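Local coordinates for small COPII coat GTPase SAR1 (Encephalitozoon cuniculi, PDB 6VS4), which binds guanosine-5'-diphosphate and belongs to the ADP-ribosylation factor family of small P-loop GTPases, at residues Val141-Asn146 against Thr172-Gln177. Sequence-based numbering, arbitrary orientation.
Sequences VVVLMN and TGIENQ. With GDP (guanosine-5'-diphosphate), chain D.
Ile-174 meets Val-143 tip to tip, its CB pointing at the strand from the loop that follows helix 162-172. At that CB the side chain forks. The short branch, CG2, does most of the touching: it rests 3.6 Å from Val-143 CG2 and 4.0 Å from Val-143 CG1, covering both methyls of the valine. The long branch leaves through CG1, anti to the carbonyl carbon (chi1 -56°), and runs on extended to CD1. This terminal methyl lies 4.1 Å from Val-143 CG1; on the same side Met-145 CE comes to 4.3 Å from it. Ile-188 and Val-114, from the two strands flanking 141-146, also touch the isoleucine. Met-145 joins in through its tip alone: the chain bends at chi2 (-74°), and CE passes Thr-172 OG1 at 4.2 Å as the two side chains run past one another, pointing opposite ways. That hydroxyl is bonded to Leu-168 O in the helix and weakly accepts the N-H of Ile-174 at 3.3 Å from N to OG1, a weak link between the loop's backbone and the last residue of the helix. Gly-173, with positive phi, turns the chain out of the helix. No hydrogen bond crosses the contact, which is buried and apolar. At the far end of the strand Asn-146 ND2 stands 2.9 Å from GDP N7 and is also bonded to Ala-50 O, while OD1 is held by the amide of Ile-193. This parallel strand, next to edge strand 186-190, leads into the guanine-recognition NKxD motif, opened by Asn-146, of the small-GTPase G-domain fold.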
ATOM      1  N   VAL A 141     -27.924  22.828 -14.358  1.00 52.20           N
ATOM      2  CA  VAL A 141     -28.442  21.942 -13.323  1.00 52.26           C
ATOM      3  C   VAL A 141     -27.956  20.535 -13.629  1.00 51.77           C
ATOM      4  O   VAL A 141     -28.277  19.977 -14.685  1.00 61.21           O
ATOM      5  CB  VAL A 141     -29.981  21.973 -13.245  1.00 60.98           C
ATOM      6  CG1 VAL A 141     -30.473  20.990 -12.188  1.00 56.44           C
ATOM      7  CG2 VAL A 141     -30.491  23.378 -12.954  1.00 49.71           C
ATOM      8  N   VAL A 142     -27.189  19.962 -12.715  1.00 44.92           N
ATOM      9  CA  VAL A 142     -26.824  18.555 -12.790  1.00 43.44           C
ATOM     10  C   VAL A 142     -27.681  17.797 -11.784  1.00 48.63           C
ATOM     11  O   VAL A 142     -27.843  18.231 -10.636  1.00 51.04           O
ATOM     12  CB  VAL A 142     -25.312  18.343 -12.560  1.00 47.45           C
ATOM     13  CG1 VAL A 142     -24.891  18.692 -11.148  1.00 46.07           C
ATOM     14  CG2 VAL A 142     -24.941  16.919 -12.883  1.00 56.71           C
ATOM     15  N   VAL A 143     -28.290  16.705 -12.236  1.00 43.61           N
ATOM     16  CA  VAL A 143     -29.187  15.903 -11.415  1.00 43.94           C
ATOM     17  C   VAL A 143     -28.500  14.587 -11.078  1.00 44.28           C
ATOM     18  O   VAL A 143     -28.060  13.853 -11.973  1.00 44.80           O
ATOM     19  CB  VAL A 143     -30.531  15.661 -12.116  1.00 48.32           C
ATOM     20  CG1 VAL A 143     -31.389  14.735 -11.278  1.00 46.22           C
ATOM     21  CG2 VAL A 143     -31.234  16.974 -12.328  1.00 45.83           C
ATOM     22  N   LEU A 144     -28.405  14.292  -9.787  1.00 37.95           N
ATOM     23  CA  LEU A 144     -27.867  13.030  -9.306  1.00 38.15           C
ATOM     24  C   LEU A 144     -29.028  12.150  -8.868  1.00 41.33           C
ATOM     25  O   LEU A 144     -29.678  12.425  -7.859  1.00 52.07           O
ATOM     26  CB  LEU A 144     -26.878  13.257  -8.164  1.00 41.00           C
ATOM     27  CG  LEU A 144     -25.674  14.159  -8.496  1.00 45.32           C
ATOM     28  CD1 LEU A 144     -24.706  14.282  -7.318  1.00 33.47           C
ATOM     29  CD2 LEU A 144     -24.969  13.651  -9.725  1.00 33.37           C
ATOM     30  N   MET A 145     -29.316  11.119  -9.648  1.00 46.01           N
ATOM     31  CA  MET A 145     -30.222  10.069  -9.191  1.00 45.99           C
ATOM     32  C   MET A 145     -29.403   9.170  -8.271  1.00 44.63           C
ATOM     33  O   MET A 145     -28.565   8.387  -8.726  1.00 45.69           O
ATOM     34  CB  MET A 145     -30.821   9.313 -10.372  1.00 46.22           C
ATOM     35  CG  MET A 145     -31.698  10.173 -11.285  1.00 54.19           C
ATOM     36  SD  MET A 145     -33.313  10.589 -10.586  1.00 60.35           S
ATOM     37  CE  MET A 145     -34.047  11.536 -11.916  1.00 61.55           C
ATOM     38  N   ASN A 146     -29.613   9.314  -6.969  1.00 41.59           N
ATOM     39  CA  ASN A 146     -28.758   8.710  -5.959  1.00 43.71           C
ATOM     40  C   ASN A 146     -29.409   7.462  -5.373  1.00 48.44           C
ATOM     41  O   ASN A 146     -30.609   7.229  -5.531  1.00 56.48           O
ATOM     42  CB  ASN A 146     -28.453   9.722  -4.846  1.00 46.55           C
ATOM     43  CG  ASN A 146     -27.353   9.254  -3.909  1.00 44.52           C
ATOM     44  OD1 ASN A 146     -26.413   8.583  -4.327  1.00 48.05           O
ATOM     45  ND2 ASN A 146     -27.468   9.608  -2.633  1.00 47.03           N
ATOM     46  N   THR A 172     -40.714  12.382 -11.569  1.00 70.78           N
ATOM     47  CA  THR A 172     -40.139  13.579 -10.963  1.00 69.08           C
ATOM     48  C   THR A 172     -40.220  14.803 -11.863  1.00 74.00           C
ATOM     49  O   THR A 172     -39.937  15.911 -11.397  1.00 77.60           O
ATOM     50  CB  THR A 172     -38.664  13.359 -10.578  1.00 62.77           C
ATOM     51  OG1 THR A 172     -37.869  13.215 -11.759  1.00 58.00           O
ATOM     52  CG2 THR A 172     -38.507  12.126  -9.706  1.00 62.51           C
ATOM     53  N   GLY A 173     -40.563  14.635 -13.136  1.00 78.80           N
ATOM     54  CA  GLY A 173     -40.580  15.756 -14.048  1.00 80.26           C
ATOM     55  C   GLY A 173     -39.216  16.215 -14.507  1.00 76.66           C
ATOM     56  O   GLY A 173     -39.129  17.212 -15.236  1.00 79.37           O
ATOM     57  N   ILE A 174     -38.153  15.533 -14.096  1.00 68.20           N
ATOM     58  CA  ILE A 174     -36.792  15.916 -14.443  1.00 61.11           C
ATOM     59  C   ILE A 174     -36.450  15.317 -15.801  1.00 64.26           C
ATOM     60  O   ILE A 174     -36.475  14.093 -15.974  1.00 69.71           O
ATOM     61  CB  ILE A 174     -35.800  15.455 -13.366  1.00 59.04           C
ATOM     62  CG1 ILE A 174     -36.219  16.012 -12.001  1.00 56.92           C
ATOM     63  CG2 ILE A 174     -34.372  15.880 -13.735  1.00 49.09           C
ATOM     64  CD1 ILE A 174     -35.449  15.440 -10.832  1.00 56.95           C
ATOM     65  N   GLU A 175     -36.135  16.175 -16.767  1.00 62.53           N
ATOM     66  CA  GLU A 175     -35.762  15.734 -18.102  1.00 66.11           C
ATOM     67  C   GLU A 175     -34.450  16.390 -18.514  1.00 69.97           C
ATOM     68  O   GLU A 175     -34.123  17.495 -18.074  1.00 74.07           O
ATOM     69  CB  GLU A 175     -36.859  16.053 -19.133  1.00 64.01           C
ATOM     70  N   ASN A 176     -33.717  15.705 -19.385  1.00 70.50           N
ATOM     71  CA  ASN A 176     -32.436  16.197 -19.864  1.00 66.68           C
ATOM     72  C   ASN A 176     -32.632  17.305 -20.892  1.00 70.58           C
ATOM     73  O   ASN A 176     -33.592  17.303 -21.667  1.00 70.75           O
ATOM     74  CB  ASN A 176     -31.625  15.063 -20.496  1.00 64.59           C
ATOM     75  CG  ASN A 176     -30.992  14.139 -19.472  1.00 62.02           C
ATOM     76  OD1 ASN A 176     -30.380  14.584 -18.504  1.00 64.98           O
ATOM     77  ND2 ASN A 176     -31.142  12.837 -19.684  1.00 63.60           N
ATOM     78  N   GLN A 177     -31.700  18.263 -20.885  1.00 71.67           N
ATOM     79  CA  GLN A 177     -31.575  19.324 -21.886  1.00 72.68           C
ATOM     80  C   GLN A 177     -30.076  19.611 -21.981  1.00 73.02           C
ATOM     81  O   GLN A 177     -29.542  20.495 -21.314  1.00 71.69           O
ATOM     82  CB  GLN A 177     -32.377  20.577 -21.533  1.00 77.27           C
ATOM     83  CG  GLN A 177     -32.725  21.469 -22.728  1.00 82.60           C
ATOM     84  CD  GLN A 177     -31.500  21.981 -23.466  1.00 89.34           C
ATOM     85  OE1 GLN A 177     -31.077  21.407 -24.466  1.00 98.01           O
ATOM     86  NE2 GLN A 177     -30.939  23.081 -22.985  1.00 88.80           N
TER
HETATM   87  PB  GDP D 302     -29.688  15.029   3.409  1.00 59.19           P
HETATM   88  O1B GDP D 302     -30.979  15.255   4.218  1.00 64.44           O
HETATM   89  O2B GDP D 302     -28.560  15.900   3.878  1.00 66.03           O
HETATM   90  O3B GDP D 302     -30.024  15.186   1.924  1.00 48.78           O
HETATM   91  O3A GDP D 302     -29.293  13.500   3.577  1.00 41.84           O
HETATM   92  PA  GDP D 302     -27.996  12.746   4.095  1.00 57.44           P
HETATM   93  O1A GDP D 302     -27.966  12.908   5.606  1.00 63.76           O
HETATM   94  O2A GDP D 302     -26.789  13.178   3.363  1.00 65.19           O
HETATM   95  O5' GDP D 302     -28.305  11.204   3.821  1.00 65.96           O
HETATM   96  C5' GDP D 302     -29.369  10.466   4.457  1.00 66.58           C
HETATM   97  C4' GDP D 302     -28.998   9.005   4.513  1.00 58.76           C
HETATM   98  O4' GDP D 302     -28.878   8.486   3.169  1.00 54.37           O
HETATM   99  C3' GDP D 302     -27.680   8.685   5.230  1.00 62.61           C
HETATM  100  O3' GDP D 302     -27.836   7.620   6.161  1.00 66.79           O
HETATM  101  C2' GDP D 302     -26.739   8.300   4.084  1.00 59.69           C
HETATM  102  O2' GDP D 302     -25.779   7.341   4.508  1.00 63.00           O
HETATM  103  C1' GDP D 302     -27.724   7.674   3.104  1.00 58.11           C
HETATM  104  N9  GDP D 302     -27.253   7.636   1.710  1.00 60.87           N
HETATM  105  C8  GDP D 302     -26.755   8.668   0.957  1.00 57.81           C
HETATM  106  N7  GDP D 302     -26.407   8.300  -0.254  1.00 51.54           N
HETATM  107  C5  GDP D 302     -26.687   6.944  -0.296  1.00 61.03           C
HETATM  108  C6  GDP D 302     -26.489   5.965  -1.329  1.00 58.41           C
HETATM  109  O6  GDP D 302     -26.058   6.154  -2.464  1.00 54.84           O
HETATM  110  N1  GDP D 302     -26.877   4.702  -0.931  1.00 57.91           N
HETATM  111  C2  GDP D 302     -27.417   4.392   0.288  1.00 59.26           C
HETATM  112  N2  GDP D 302     -27.746   3.115   0.496  1.00 55.86           N
HETATM  113  N3  GDP D 302     -27.615   5.287   1.252  1.00 63.31           N
HETATM  114  C4  GDP D 302     -27.218   6.526   0.903  1.00 64.07           C